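Local atomic coordinates of aminotransferase (Streptomyces pactum, PDB entry 4ZM4), a protein that belongs to the class-III aminotransferases and binds pyridoxal-5'-phosphate in an assembly of two subunits. Residues A126-L131 / G152-V157; T138-V143 / S244-V249; V143-G148 / A188-L193. The protein carries 1 engineered substitution. All blocks are in the same frame, centred on the assembly; numbering follows the deposited sequence.

Contact 1 (A126-L131 / G152-V157); sequences AVASAL and GWSETV. With P3B ((3E,4R,5R)-4,5-dihydroxy-3-{[(Z)-{3-hydroxy-2-methyl-5-[(phosphonooxy)methyl]pyridin-4(1H)-ylidene}methyl]imino}cyclohex-1-ene-1-carboxylic acid), chain H.
Leu131 and Val157 meet methyl to methyl at 3.2 Å between Leu131 CD1 and Val157 CG1, so short that the exact spacing is doubtful even though the packing of the two branches is plain. Val157 CG1 stands anti to its own carbonyl carbon (chi1 -58°), which turns it to the helix, while Val157 CG2 lies a looser 4.5 Å from Val127 CG1. Branched aliphatic groups suit this buried interface between helix 123-138 and the loop that follows strand 142-146. One turn away the chains come close because the side chains are small: Ala128 CB rests 3.8 Å from Ser154 CB, with the serine hydroxyl lying alongside the same methyl. Gly152 carries the loop past the ligand P3B, its CA 3.5 Å from P3B CAM. A positive phi of 92° and the nearness of the ligand both favour a residue without a side chain. The Trp153 ring is edge-to-face with His307 of the second subunit. Within its own chain, Trp153 N bonds Thr124 OG1, which also hydrogen-bonds P3B. No hydrogen bond joins the two segments, so shape and apolar packing fit them together, while Thr156 OG1 bonds Arg135 NH1 farther along the same helix.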
# COMPACT_ATOMS: atom_id res chain seq x y z
N ALA B 126 -6.84 1.04 -2.61
CA ALA B 126 -8.07 1.82 -2.60
C ALA B 126 -9.03 1.37 -3.69
O ALA B 126 -10.24 1.23 -3.43
CB ALA B 126 -7.77 3.28 -2.74
N VAL B 127 -8.51 1.14 -4.89
CA VAL B 127 -9.33 0.59 -5.96
C VAL B 127 -9.91 -0.78 -5.59
O VAL B 127 -11.12 -1.03 -5.80
CB VAL B 127 -8.46 0.51 -7.27
CG1 VAL B 127 -9.06 -0.43 -8.32
CG2 VAL B 127 -8.27 1.90 -7.85
N ALA B 128 -9.08 -1.70 -5.11
CA ALA B 128 -9.57 -3.08 -4.87
C ALA B 128 -10.76 -3.03 -3.90
O ALA B 128 -11.76 -3.68 -4.14
CB ALA B 128 -8.48 -4.02 -4.36
N SER B 129 -10.64 -2.23 -2.84
CA SER B 129 -11.74 -2.17 -1.84
C SER B 129 -12.93 -1.42 -2.35
O SER B 129 -14.06 -1.84 -2.06
CB SER B 129 -11.24 -1.60 -0.53
OG SER B 129 -10.49 -2.59 0.21
N ALA B 130 -12.72 -0.41 -3.19
CA ALA B 130 -13.80 0.29 -3.83
C ALA B 130 -14.63 -0.62 -4.75
O ALA B 130 -15.89 -0.54 -4.79
CB ALA B 130 -13.28 1.46 -4.62
N LEU B 131 -13.94 -1.45 -5.54
CA LEU B 131 -14.64 -2.41 -6.41
C LEU B 131 -15.42 -3.43 -5.59
O LEU B 131 -16.54 -3.80 -5.94
CB LEU B 131 -13.69 -3.08 -7.41
CG LEU B 131 -13.14 -2.09 -8.44
CD1 LEU B 131 -12.15 -2.78 -9.39
CD2 LEU B 131 -14.24 -1.39 -9.24
N GLY B 152 -4.33 0.13 -10.96
CA GLY B 152 -3.46 -0.56 -10.03
C GLY B 152 -3.37 -2.01 -10.43
O GLY B 152 -3.90 -2.40 -11.47
N TRP B 153 -2.76 -2.82 -9.58
CA TRP B 153 -2.37 -4.17 -9.96
C TRP B 153 -3.11 -5.25 -9.20
O TRP B 153 -2.66 -6.41 -9.18
CB TRP B 153 -0.85 -4.33 -9.80
CG TRP B 153 -0.27 -3.82 -8.51
CD1 TRP B 153 0.06 -2.54 -8.20
CD2 TRP B 153 0.07 -4.59 -7.35
NE1 TRP B 153 0.56 -2.46 -6.91
CE2 TRP B 153 0.60 -3.72 -6.39
CE3 TRP B 153 -0.00 -5.95 -7.06
CZ2 TRP B 153 1.07 -4.16 -5.17
CZ3 TRP B 153 0.45 -6.38 -5.88
CH2 TRP B 153 0.97 -5.49 -4.92
N SER B 154 -4.25 -4.91 -8.59
CA SER B 154 -5.04 -5.93 -7.88
C SER B 154 -5.56 -6.96 -8.86
O SER B 154 -5.69 -6.70 -10.06
CB SER B 154 -6.18 -5.33 -7.03
OG SER B 154 -7.13 -4.65 -7.86
N GLU B 155 -5.88 -8.13 -8.31
CA GLU B 155 -6.16 -9.33 -9.08
C GLU B 155 -7.32 -9.19 -10.11
O GLU B 155 -7.19 -9.71 -11.20
CB GLU B 155 -6.42 -10.49 -8.11
CG GLU B 155 -6.27 -11.87 -8.75
CD GLU B 155 -4.83 -12.34 -8.85
OE1 GLU B 155 -4.59 -13.46 -9.31
OE2 GLU B 155 -3.93 -11.59 -8.42
N THR B 156 -8.40 -8.46 -9.78
CA THR B 156 -9.57 -8.34 -10.68
C THR B 156 -9.47 -7.22 -11.72
O THR B 156 -10.29 -7.17 -12.65
CB THR B 156 -10.95 -8.26 -9.92
OG1 THR B 156 -11.19 -6.95 -9.42
CG2 THR B 156 -10.99 -9.26 -8.72
N VAL B 157 -8.45 -6.36 -11.65
CA VAL B 157 -8.30 -5.28 -12.65
C VAL B 157 -7.00 -5.23 -13.46
O VAL B 157 -6.93 -4.52 -14.45
CB VAL B 157 -8.48 -3.88 -12.04
CG1 VAL B 157 -9.84 -3.79 -11.40
CG2 VAL B 157 -7.38 -3.58 -11.02
OAH P3B H . -0.84 1.35 -6.60
PBA P3B H . -0.51 2.89 -6.80
OAI P3B H . 0.74 2.88 -7.62
OAC P3B H . -0.29 3.65 -5.50
OAQ P3B H . -1.83 3.39 -7.70
CAM P3B H . -2.42 2.58 -8.76
CAV P3B H . -3.02 3.44 -9.65
CAL P3B H . -4.40 3.56 -9.58
NAP P3B H . -5.02 4.47 -10.42
CAU P3B H . -4.30 5.24 -11.30
CAA P3B H . -4.92 6.11 -12.16
CAW P3B H . -2.98 5.10 -11.39
OAE P3B H . -2.33 5.88 -12.28
CAX P3B H . -2.27 4.23 -10.56
CAJ P3B H . -0.84 4.10 -10.69
NAO P3B H . -0.15 4.68 -11.73
CAT P3B H . 1.19 4.47 -11.93
CAK P3B H . 1.99 3.51 -11.25
CAS P3B H . 3.33 3.26 -11.54
CAR P3B H . 4.10 2.35 -10.80
OAD P3B H . 5.32 2.20 -10.99
OAB P3B H . 3.61 1.59 -10.00
CAN P3B H . 4.03 4.08 -12.34
CAY P3B H . 3.31 5.25 -13.04
OAF P3B H . 3.90 5.23 -14.36
CAZ P3B H . 1.73 5.19 -13.05
OAG P3B H . 1.03 6.46 -13.31

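Contact 2 (T138-V143 / S244-V249); sequences TGRTLV and SGAMLV
This is a side-chain to backbone contact between two helix-to-strand turns at the N-terminal ends of two inner strands of the mixed central sheet of a PLP-dependent aminotransferase. Helix 123-138 runs through Gly139 into strand 142-146, and helix 233-244 runs through Gly245 into strand 247-251; strand 212-217 lies between those two strands, so the turns meet mainly by side chains of one reaching the backbone of the other, not by strand pairing. Both glycines leave their helices with positive phi, a backbone shape that glycine adopts easily.

Arg140 spans the gap. Its chain is extended from CG to NE, giving the guanidinium the length to reach the end of the other helix, where it grips a single carbonyl oxygen end-on with two nitrogens. Arg140 NH2 lies 2.9 Å from Ser244 O, in the carbonyl plane, and NH1 lies 3.1 Å from that same oxygen but well above the plane. Ser244 O sits at the C-terminal end of its helix, where the partial negative charge of the helix dipole would probably favour an arginine. NH1 has a second partner in Ile212 O, at the intervening strand. Gly245 O lies over one guanidinium face, offset toward its rim, and having no side chain Gly245 lets the arginine come close.

Thr138 orders the start of the arginine: its OG1 accepts from Arg140 N, forming an ST turn, and also bonds Ala134 O in the preceding helical turn. With the hydroxyl thus engaged, the methyl faces the other turn, Thr138 CG2 lying 3.6 Å from Gly245 O and 4.2 Å from Met247 CG.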
# COMPACT_ATOMS: atom_id res chain seq x y z
N THR B 138 -24.30 -3.64 -4.78
CA THR B 138 -25.23 -3.95 -5.85
C THR B 138 -25.63 -5.42 -5.86
O THR B 138 -26.60 -5.80 -6.49
CB THR B 138 -24.60 -3.65 -7.21
OG1 THR B 138 -23.36 -4.36 -7.34
CG2 THR B 138 -24.33 -2.17 -7.37
N GLY B 139 -24.87 -6.27 -5.18
CA GLY B 139 -25.09 -7.71 -5.26
C GLY B 139 -24.75 -8.25 -6.64
O GLY B 139 -25.21 -9.31 -7.02
N ARG B 140 -23.92 -7.53 -7.39
CA ARG B 140 -23.51 -7.94 -8.74
C ARG B 140 -22.03 -8.18 -8.70
O ARG B 140 -21.39 -7.92 -7.69
CB ARG B 140 -23.88 -6.87 -9.77
CG ARG B 140 -25.35 -6.47 -9.76
CD ARG B 140 -25.60 -5.24 -10.65
NE ARG B 140 -26.99 -4.76 -10.61
CZ ARG B 140 -27.46 -3.75 -11.34
NH1 ARG B 140 -26.66 -3.10 -12.18
NH2 ARG B 140 -28.72 -3.35 -11.20
N THR B 141 -21.46 -8.68 -9.79
CA THR B 141 -20.05 -8.98 -9.84
C THR B 141 -19.29 -8.32 -11.01
O THR B 141 -18.11 -8.03 -10.87
CB THR B 141 -19.81 -10.50 -9.85
OG1 THR B 141 -20.37 -11.06 -11.02
CG2 THR B 141 -20.44 -11.14 -8.64
N LEU B 142 -19.97 -8.06 -12.13
CA LEU B 142 -19.32 -7.60 -13.35
C LEU B 142 -18.79 -6.19 -13.25
O LEU B 142 -19.54 -5.25 -12.89
CB LEU B 142 -20.31 -7.72 -14.50
CG LEU B 142 -19.83 -7.40 -15.93
CD1 LEU B 142 -18.65 -8.31 -16.35
CD2 LEU B 142 -20.96 -7.52 -16.93
N VAL B 143 -17.52 -5.99 -13.59
CA VAL B 143 -16.94 -4.64 -13.61
C VAL B 143 -16.47 -4.28 -15.02
O VAL B 143 -15.92 -5.13 -15.73
CB VAL B 143 -15.77 -4.51 -12.63
CG1 VAL B 143 -15.05 -3.16 -12.76
CG2 VAL B 143 -16.24 -4.71 -11.20
N SER B 244 -29.04 2.06 -14.86
CA SER B 244 -28.91 0.60 -14.71
C SER B 244 -28.69 0.15 -13.28
O SER B 244 -28.78 -1.04 -13.00
CB SER B 244 -27.79 0.06 -15.61
OG SER B 244 -28.19 0.08 -16.99
N GLY B 245 -28.38 1.09 -12.39
CA GLY B 245 -28.08 0.75 -11.00
C GLY B 245 -26.65 0.29 -10.81
O GLY B 245 -26.34 -0.38 -9.83
N ALA B 246 -25.78 0.63 -11.75
CA ALA B 246 -24.34 0.37 -11.62
C ALA B 246 -23.66 1.55 -10.96
O ALA B 246 -24.00 2.69 -11.22
CB ALA B 246 -23.74 0.12 -13.00
N MET B 247 -22.69 1.29 -10.10
CA MET B 247 -21.95 2.40 -9.45
C MET B 247 -20.94 2.93 -10.43
O MET B 247 -20.26 2.16 -11.12
CB MET B 247 -21.31 1.94 -8.13
CG MET B 247 -22.35 1.48 -7.12
SD MET B 247 -21.71 1.19 -5.46
CE MET B 247 -21.61 2.86 -4.82
N LEU B 248 -20.86 4.25 -10.54
CA LEU B 248 -19.83 4.89 -11.34
C LEU B 248 -18.65 5.22 -10.41
O LEU B 248 -18.83 5.91 -9.40
CB LEU B 248 -20.37 6.16 -12.03
CG LEU B 248 -19.37 6.99 -12.88
CD1 LEU B 248 -18.68 6.15 -13.94
CD2 LEU B 248 -20.09 8.15 -13.54
N VAL B 249 -17.48 4.66 -10.75
CA VAL B 249 -16.26 4.87 -9.98
C VAL B 249 -15.27 5.71 -10.79
O VAL B 249 -14.74 5.24 -11.78
CB VAL B 249 -15.60 3.53 -9.57
CG1 VAL B 249 -14.48 3.77 -8.59
CG2 VAL B 249 -16.60 2.57 -8.91

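Contact 3 (V143-G148 / A188-L193); sequences VVTFEG and AHTVQL
Val191 O is held by two groups of a single residue, Thr145 N and Thr145 OG1, each 2.8 Å away and reaching it from opposite faces of the carbonyl plane. The hydroxyl donates from above that plane. A chi1 of 61° sets OG1 between the backbone N and the carbonyl carbon, turning it to the neighbouring strand; threonine adds a side-chain bond to the backbone ladder. That ladder is parallel: Val143 N donates to His189 O (2.9 Å), Val191 N to Val143 O (3.0 Å), Leu193 N to Thr145 O (3.1 Å), and Glu147 N to Leu193 O (2.9 Å).

The two sheet faces differ. Val144, Phe146 and Leu193 pack on helix 198-208, with Val191 beside Val144 on the same face, and Phe146 CE1 lies 4.0 Å from Leu193 CD1. On the other, Gln192 extends past Thr145 to Glu147, its OE1 linked through a water to Gly148 N; its amide also bonds Pro172 O and Arg159, while Glu147 forms a salt bridge with Arg388. Thr190 and Gln192 alternate with Val191 and Leu193, suiting strand 190-193 to both. Outermost within this chain, that strand completes the parallel part of the mixed seven-stranded sheet characteristic of fold-type I PLP enzymes.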
# COMPACT_ATOMS: atom_id res chain seq x y z
N VAL B 143 -17.52 -5.99 -13.59
CA VAL B 143 -16.94 -4.64 -13.61
C VAL B 143 -16.47 -4.28 -15.02
O VAL B 143 -15.92 -5.13 -15.73
CB VAL B 143 -15.77 -4.51 -12.63
CG1 VAL B 143 -15.05 -3.16 -12.76
CG2 VAL B 143 -16.24 -4.71 -11.20
N VAL B 144 -16.70 -3.02 -15.42
CA VAL B 144 -16.33 -2.53 -16.74
C VAL B 144 -15.11 -1.61 -16.63
O VAL B 144 -15.06 -0.74 -15.73
CB VAL B 144 -17.47 -1.73 -17.39
CG1 VAL B 144 -17.01 -1.08 -18.69
CG2 VAL B 144 -18.71 -2.62 -17.63
N THR B 145 -14.13 -1.83 -17.51
CA THR B 145 -12.95 -0.98 -17.60
C THR B 145 -12.80 -0.44 -19.02
O THR B 145 -13.49 -0.89 -19.94
CB THR B 145 -11.68 -1.78 -17.26
OG1 THR B 145 -11.53 -2.84 -18.19
CG2 THR B 145 -11.74 -2.35 -15.89
N PHE B 146 -11.89 0.50 -19.21
CA PHE B 146 -11.56 0.97 -20.55
C PHE B 146 -10.10 0.68 -20.87
O PHE B 146 -9.23 0.78 -20.02
CB PHE B 146 -11.88 2.47 -20.71
CG PHE B 146 -13.34 2.79 -20.57
CD1 PHE B 146 -14.18 2.78 -21.68
CD2 PHE B 146 -13.89 3.13 -19.33
CE1 PHE B 146 -15.52 3.12 -21.56
CE2 PHE B 146 -15.25 3.43 -19.21
CZ PHE B 146 -16.06 3.44 -20.33
N GLU B 147 -9.83 0.43 -22.14
CA GLU B 147 -8.50 0.08 -22.59
C GLU B 147 -7.51 1.22 -22.39
O GLU B 147 -7.73 2.36 -22.84
CB GLU B 147 -8.51 -0.31 -24.06
CG GLU B 147 -7.19 -0.95 -24.47
CD GLU B 147 -7.17 -1.40 -25.90
OE1 GLU B 147 -7.71 -0.67 -26.75
OE2 GLU B 147 -6.59 -2.46 -26.17
N GLY B 148 -6.40 0.87 -21.74
CA GLY B 148 -5.33 1.83 -21.41
C GLY B 148 -5.51 2.47 -20.04
O GLY B 148 -4.59 3.07 -19.53
N ALA B 188 -12.33 -12.91 -14.99
CA ALA B 188 -13.56 -13.52 -15.49
C ALA B 188 -14.74 -12.56 -15.42
O ALA B 188 -15.65 -12.66 -16.23
CB ALA B 188 -13.88 -14.75 -14.68
N HIS B 189 -14.72 -11.65 -14.44
CA HIS B 189 -15.82 -10.73 -14.16
C HIS B 189 -15.41 -9.30 -14.48
O HIS B 189 -15.91 -8.35 -13.91
CB HIS B 189 -16.28 -10.91 -12.70
CG HIS B 189 -16.77 -12.29 -12.39
ND1 HIS B 189 -18.07 -12.69 -12.64
CD2 HIS B 189 -16.14 -13.36 -11.88
CE1 HIS B 189 -18.20 -13.97 -12.34
NE2 HIS B 189 -17.05 -14.39 -11.84
N THR B 190 -14.44 -9.16 -15.37
CA THR B 190 -13.96 -7.88 -15.77
C THR B 190 -13.97 -7.82 -17.30
O THR B 190 -13.49 -8.71 -17.97
CB THR B 190 -12.54 -7.64 -15.29
OG1 THR B 190 -12.46 -7.83 -13.88
CG2 THR B 190 -12.09 -6.20 -15.64
N VAL B 191 -14.48 -6.70 -17.82
CA VAL B 191 -14.77 -6.53 -19.22
C VAL B 191 -14.14 -5.19 -19.64
O VAL B 191 -13.87 -4.31 -18.79
CB VAL B 191 -16.32 -6.67 -19.37
CG1 VAL B 191 -16.98 -5.51 -20.07
CG2 VAL B 191 -16.69 -8.02 -20.03
N GLN B 192 -13.92 -5.00 -20.94
CA GLN B 192 -13.23 -3.81 -21.39
C GLN B 192 -13.85 -3.29 -22.69
O GLN B 192 -14.27 -4.08 -23.54
CB GLN B 192 -11.75 -4.09 -21.59
CG GLN B 192 -10.88 -2.88 -21.54
CD GLN B 192 -9.38 -3.15 -21.63
OE1 GLN B 192 -8.64 -2.75 -20.74
NE2 GLN B 192 -8.93 -3.85 -22.67
N LEU B 193 -13.88 -1.95 -22.81
CA LEU B 193 -14.22 -1.24 -24.03
C LEU B 193 -13.13 -0.22 -24.36
O LEU B 193 -12.31 0.11 -23.54
CB LEU B 193 -15.49 -0.41 -23.84
CG LEU B 193 -16.74 -1.03 -23.26
CD1 LEU B 193 -17.74 0.06 -23.00
CD2 LEU B 193 -17.28 -2.06 -24.23
O HOH W 1 -6.81 -4.78 -24.96
O HOH W 2 -6.19 -2.04 -20.65

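The three contacts interleave along the chain and lie at increasing remove from the ligand P3B: contact 1, then 3, then 2. Contact 1 borders it through Gly152, whereas Gly148 CA of contact 3 is about 10 Å from its nearest atom and contact 2 lies at the far end of the strands. Helix 123-138 runs from contact 1 into contact 2, and Val143 belongs to contacts 2 and 3. Contact 1 packs on that shared residue, Leu131 CD2 being 4.0 Å from Val143 CG1, and probably hydrogen-bonds to contact 3, Thr156 O being 2.6 Å from Thr190 OG1. Contacts 2 and 3 also touch at Leu142 CD1, 3.7 Å from His189 O. Centres are 12 to 14 Å apart.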